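Local coordinates for uncharacterized protein (Bacteroides vulgatus, PDB 4Q88) that probably acts as a glycoside hydrolase of family 88, though its substrate and exact activity remain uncharacterized, at residues 297-307 / 347-357. Sequence-based numbering, arbitrary orientation.
Sequences SPIVEKAWNYL and FLLAACERVRF
Trp304 and Arg354 lie one over the other where helix 293-311 meets helix 341-358, two helices of the (alpha/alpha)6 six-hairpin fold of glycoside hydrolase family 88. The segments run at 127° to each other, and Trp304 fits as a knob into a hole formed by Phe347, Ala350, Ala351 and Arg354. CG of Arg354 stands over the face of the indole in a CH-pi contact, 4.0 Å from the centroid of the five-membered ring, and NE of Arg354 comes to 3.4 Å from CD1 of Trp304. With CG anti to the backbone N and the chain bent at chi2, the arginine runs across the indole to Glu301, its guanidinium inclined by 26° to the ring. There NH1 and NH2 grip the carboxylate end-on, one nitrogen to each oxygen: NH2 of Arg354 meets OE1 of Glu301 on its syn side at 2.9 Å, whereas NH1 approaches OE2 from above the carboxylate plane. Glu11 pairs with NH2 as well and accepts a hydrogen bond from Trp304 NE1, which links ring and guanidinium a second time. A methionine in place of Arg354 would probably leave the carboxylates of Glu301 and Glu11 without their shared positive partner. At the far end of the indole, CH2 of Trp304 lies 3.8 Å from CB of Ala351, and the ring of Phe347 sits obliquely to the six-membered ring, their planes 41° apart. Phe347 also turns an edge to the neighbouring helix, placing CE2 3.6 Å from the backbone O of Leu307.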
# COMPACT_ATOMS: atom_id res chain seq x y z
N SER A 297 -18.61 9.70 -2.82
CA SER A 297 -18.51 9.63 -4.30
C SER A 297 -17.92 10.96 -4.91
O SER A 297 -17.10 10.91 -5.77
CB SER A 297 -19.80 9.07 -4.98
OG SER A 297 -20.06 7.67 -4.67
N PRO A 298 -18.24 12.15 -4.39
CA PRO A 298 -17.58 13.38 -4.86
C PRO A 298 -16.05 13.43 -4.66
O PRO A 298 -15.30 14.00 -5.47
CB PRO A 298 -18.24 14.48 -4.04
CG PRO A 298 -19.53 13.89 -3.58
CD PRO A 298 -19.32 12.43 -3.43
N ILE A 299 -15.61 12.87 -3.55
CA ILE A 299 -14.16 12.80 -3.26
C ILE A 299 -13.49 11.91 -4.32
O ILE A 299 -12.42 12.25 -4.87
CB ILE A 299 -13.93 12.20 -1.83
CG1 ILE A 299 -14.68 12.99 -0.79
CG2 ILE A 299 -12.45 12.05 -1.50
CD1 ILE A 299 -14.30 14.44 -0.64
N VAL A 300 -14.08 10.74 -4.58
CA VAL A 300 -13.49 9.82 -5.53
C VAL A 300 -13.58 10.37 -6.95
O VAL A 300 -12.68 10.14 -7.75
CB VAL A 300 -14.03 8.35 -5.50
CG1 VAL A 300 -13.82 7.72 -4.14
CG2 VAL A 300 -15.45 8.18 -5.92
N GLU A 301 -14.63 11.11 -7.27
CA GLU A 301 -14.72 11.66 -8.65
C GLU A 301 -13.57 12.65 -8.90
O GLU A 301 -12.91 12.59 -9.93
CB GLU A 301 -16.07 12.32 -8.94
CG GLU A 301 -17.24 11.33 -8.96
CD GLU A 301 -17.07 10.15 -9.89
OE1 GLU A 301 -16.55 10.33 -11.02
OE2 GLU A 301 -17.46 9.02 -9.51
N LYS A 302 -13.31 13.53 -7.93
CA LYS A 302 -12.22 14.51 -8.07
C LYS A 302 -10.87 13.83 -8.11
O LYS A 302 -9.99 14.23 -8.89
CB LYS A 302 -12.26 15.53 -6.95
CG LYS A 302 -13.52 16.40 -6.94
CD LYS A 302 -13.63 17.21 -5.64
CE LYS A 302 -14.78 18.20 -5.68
NZ LYS A 302 -16.12 17.58 -5.52
N ALA A 303 -10.68 12.83 -7.26
CA ALA A 303 -9.41 12.10 -7.20
C ALA A 303 -9.12 11.31 -8.45
O ALA A 303 -8.01 11.33 -8.98
CB ALA A 303 -9.40 11.18 -5.98
N TRP A 304 -10.11 10.55 -8.88
CA TRP A 304 -9.95 9.72 -10.08
C TRP A 304 -9.75 10.63 -11.28
O TRP A 304 -8.89 10.33 -12.14
CB TRP A 304 -11.13 8.71 -10.26
CG TRP A 304 -10.98 8.01 -11.56
CD1 TRP A 304 -11.74 8.19 -12.71
CD2 TRP A 304 -9.92 7.12 -11.92
NE1 TRP A 304 -11.22 7.43 -13.74
CE2 TRP A 304 -10.09 6.78 -13.29
CE3 TRP A 304 -8.86 6.57 -11.22
CZ2 TRP A 304 -9.22 5.92 -13.95
CZ3 TRP A 304 -7.99 5.71 -11.88
CH2 TRP A 304 -8.18 5.39 -13.24
N ASN A 305 -10.45 11.75 -11.34
CA ASN A 305 -10.27 12.68 -12.46
C ASN A 305 -8.83 13.22 -12.51
O ASN A 305 -8.21 13.27 -13.57
CB ASN A 305 -11.28 13.84 -12.42
CG ASN A 305 -11.06 14.79 -13.58
OD1 ASN A 305 -11.24 14.41 -14.74
ND2 ASN A 305 -10.57 15.98 -13.29
N TYR A 306 -8.28 13.52 -11.33
CA TYR A 306 -6.85 13.90 -11.27
C TYR A 306 -5.94 12.78 -11.77
O TYR A 306 -5.01 13.01 -12.57
CB TYR A 306 -6.43 14.29 -9.83
CG TYR A 306 -4.91 14.21 -9.70
CD1 TYR A 306 -4.12 15.27 -10.05
CD2 TYR A 306 -4.29 13.06 -9.22
CE1 TYR A 306 -2.75 15.21 -9.93
CE2 TYR A 306 -2.90 12.96 -9.13
CZ TYR A 306 -2.15 14.06 -9.48
OH TYR A 306 -0.79 13.98 -9.42
N LEU A 307 -6.19 11.56 -11.31
CA LEU A 307 -5.34 10.44 -11.68
C LEU A 307 -5.39 10.21 -13.21
O LEU A 307 -4.36 9.92 -13.82
CB LEU A 307 -5.76 9.16 -10.99
CG LEU A 307 -5.45 9.19 -9.46
CD1 LEU A 307 -6.05 7.99 -8.76
CD2 LEU A 307 -3.95 9.21 -9.25
N PHE A 347 -1.44 3.25 -8.58
CA PHE A 347 -2.34 3.64 -9.65
C PHE A 347 -3.24 2.47 -10.12
O PHE A 347 -4.44 2.62 -10.19
CB PHE A 347 -1.57 4.23 -10.81
CG PHE A 347 -2.45 4.70 -11.95
CD1 PHE A 347 -2.92 3.81 -12.90
CD2 PHE A 347 -2.84 6.03 -12.04
CE1 PHE A 347 -3.75 4.25 -13.95
CE2 PHE A 347 -3.64 6.47 -13.08
CZ PHE A 347 -4.10 5.59 -14.00
N LEU A 348 -2.63 1.32 -10.32
CA LEU A 348 -3.41 0.13 -10.74
C LEU A 348 -4.43 -0.32 -9.70
O LEU A 348 -5.54 -0.74 -10.07
CB LEU A 348 -2.48 -1.03 -11.14
CG LEU A 348 -1.60 -0.78 -12.35
CD1 LEU A 348 -0.53 -1.86 -12.41
CD2 LEU A 348 -2.38 -0.76 -13.62
N LEU A 349 -4.11 -0.25 -8.41
CA LEU A 349 -5.11 -0.57 -7.39
C LEU A 349 -6.31 0.35 -7.58
O LEU A 349 -7.46 -0.11 -7.64
CB LEU A 349 -4.52 -0.39 -5.96
CG LEU A 349 -3.37 -1.29 -5.49
CD1 LEU A 349 -2.91 -0.86 -4.08
CD2 LEU A 349 -3.79 -2.73 -5.50
N ALA A 350 -6.05 1.66 -7.70
CA ALA A 350 -7.14 2.64 -7.83
C ALA A 350 -7.96 2.37 -9.10
O ALA A 350 -9.19 2.37 -9.06
CB ALA A 350 -6.58 4.07 -7.88
N ALA A 351 -7.26 2.14 -10.20
CA ALA A 351 -7.90 1.93 -11.50
C ALA A 351 -8.77 0.66 -11.47
O ALA A 351 -9.93 0.69 -11.94
CB ALA A 351 -6.88 1.85 -12.63
N CYS A 352 -8.24 -0.43 -10.90
CA CYS A 352 -9.03 -1.69 -10.81
C CYS A 352 -10.30 -1.48 -9.99
O CYS A 352 -11.42 -1.91 -10.38
CB CYS A 352 -8.22 -2.81 -10.22
SG CYS A 352 -6.92 -3.42 -11.28
N GLU A 353 -10.15 -0.84 -8.84
CA GLU A 353 -11.31 -0.58 -8.00
C GLU A 353 -12.32 0.38 -8.65
O GLU A 353 -13.52 0.29 -8.36
CB GLU A 353 -10.88 -0.10 -6.60
CG GLU A 353 -11.87 -0.44 -5.48
CD GLU A 353 -12.18 -1.92 -5.23
OE1 GLU A 353 -13.32 -2.19 -4.86
OE2 GLU A 353 -11.32 -2.82 -5.35
N ARG A 354 -11.84 1.29 -9.49
CA ARG A 354 -12.71 2.16 -10.25
C ARG A 354 -13.61 1.36 -11.22
O ARG A 354 -14.79 1.67 -11.35
CB ARG A 354 -11.92 3.17 -11.03
CG ARG A 354 -12.76 4.18 -11.81
CD ARG A 354 -13.58 5.08 -10.89
NE ARG A 354 -14.25 6.09 -11.68
CZ ARG A 354 -15.05 7.05 -11.23
NH1 ARG A 354 -15.33 7.22 -9.95
NH2 ARG A 354 -15.56 7.87 -12.12
N VAL A 355 -13.04 0.36 -11.87
CA VAL A 355 -13.84 -0.55 -12.73
C VAL A 355 -14.93 -1.19 -11.88
O VAL A 355 -16.12 -1.20 -12.29
CB VAL A 355 -12.96 -1.64 -13.39
CG1 VAL A 355 -13.86 -2.65 -14.13
CG2 VAL A 355 -11.98 -1.02 -14.33
N ARG A 356 -14.60 -1.67 -10.67
CA ARG A 356 -15.58 -2.29 -9.84
C ARG A 356 -16.65 -1.31 -9.38
O ARG A 356 -17.79 -1.67 -9.19
CB ARG A 356 -14.95 -3.03 -8.66
CG ARG A 356 -13.86 -4.03 -9.02
CD ARG A 356 -13.47 -4.85 -7.80
NE ARG A 356 -12.41 -5.83 -8.11
CZ ARG A 356 -12.62 -7.01 -8.71
NH1 ARG A 356 -13.85 -7.36 -9.03
NH2 ARG A 356 -11.60 -7.84 -8.97
N PHE A 357 -16.29 -0.05 -9.20
CA PHE A 357 -17.26 0.99 -8.81
C PHE A 357 -18.24 1.33 -9.96
O PHE A 357 -19.35 1.76 -9.70
CB PHE A 357 -16.41 2.23 -8.38
CG PHE A 357 -17.18 3.47 -8.09
CD1 PHE A 357 -17.60 3.75 -6.79
CD2 PHE A 357 -17.43 4.40 -9.09
CE1 PHE A 357 -18.29 4.93 -6.50
CE2 PHE A 357 -18.13 5.56 -8.81
CZ PHE A 357 -18.54 5.84 -7.51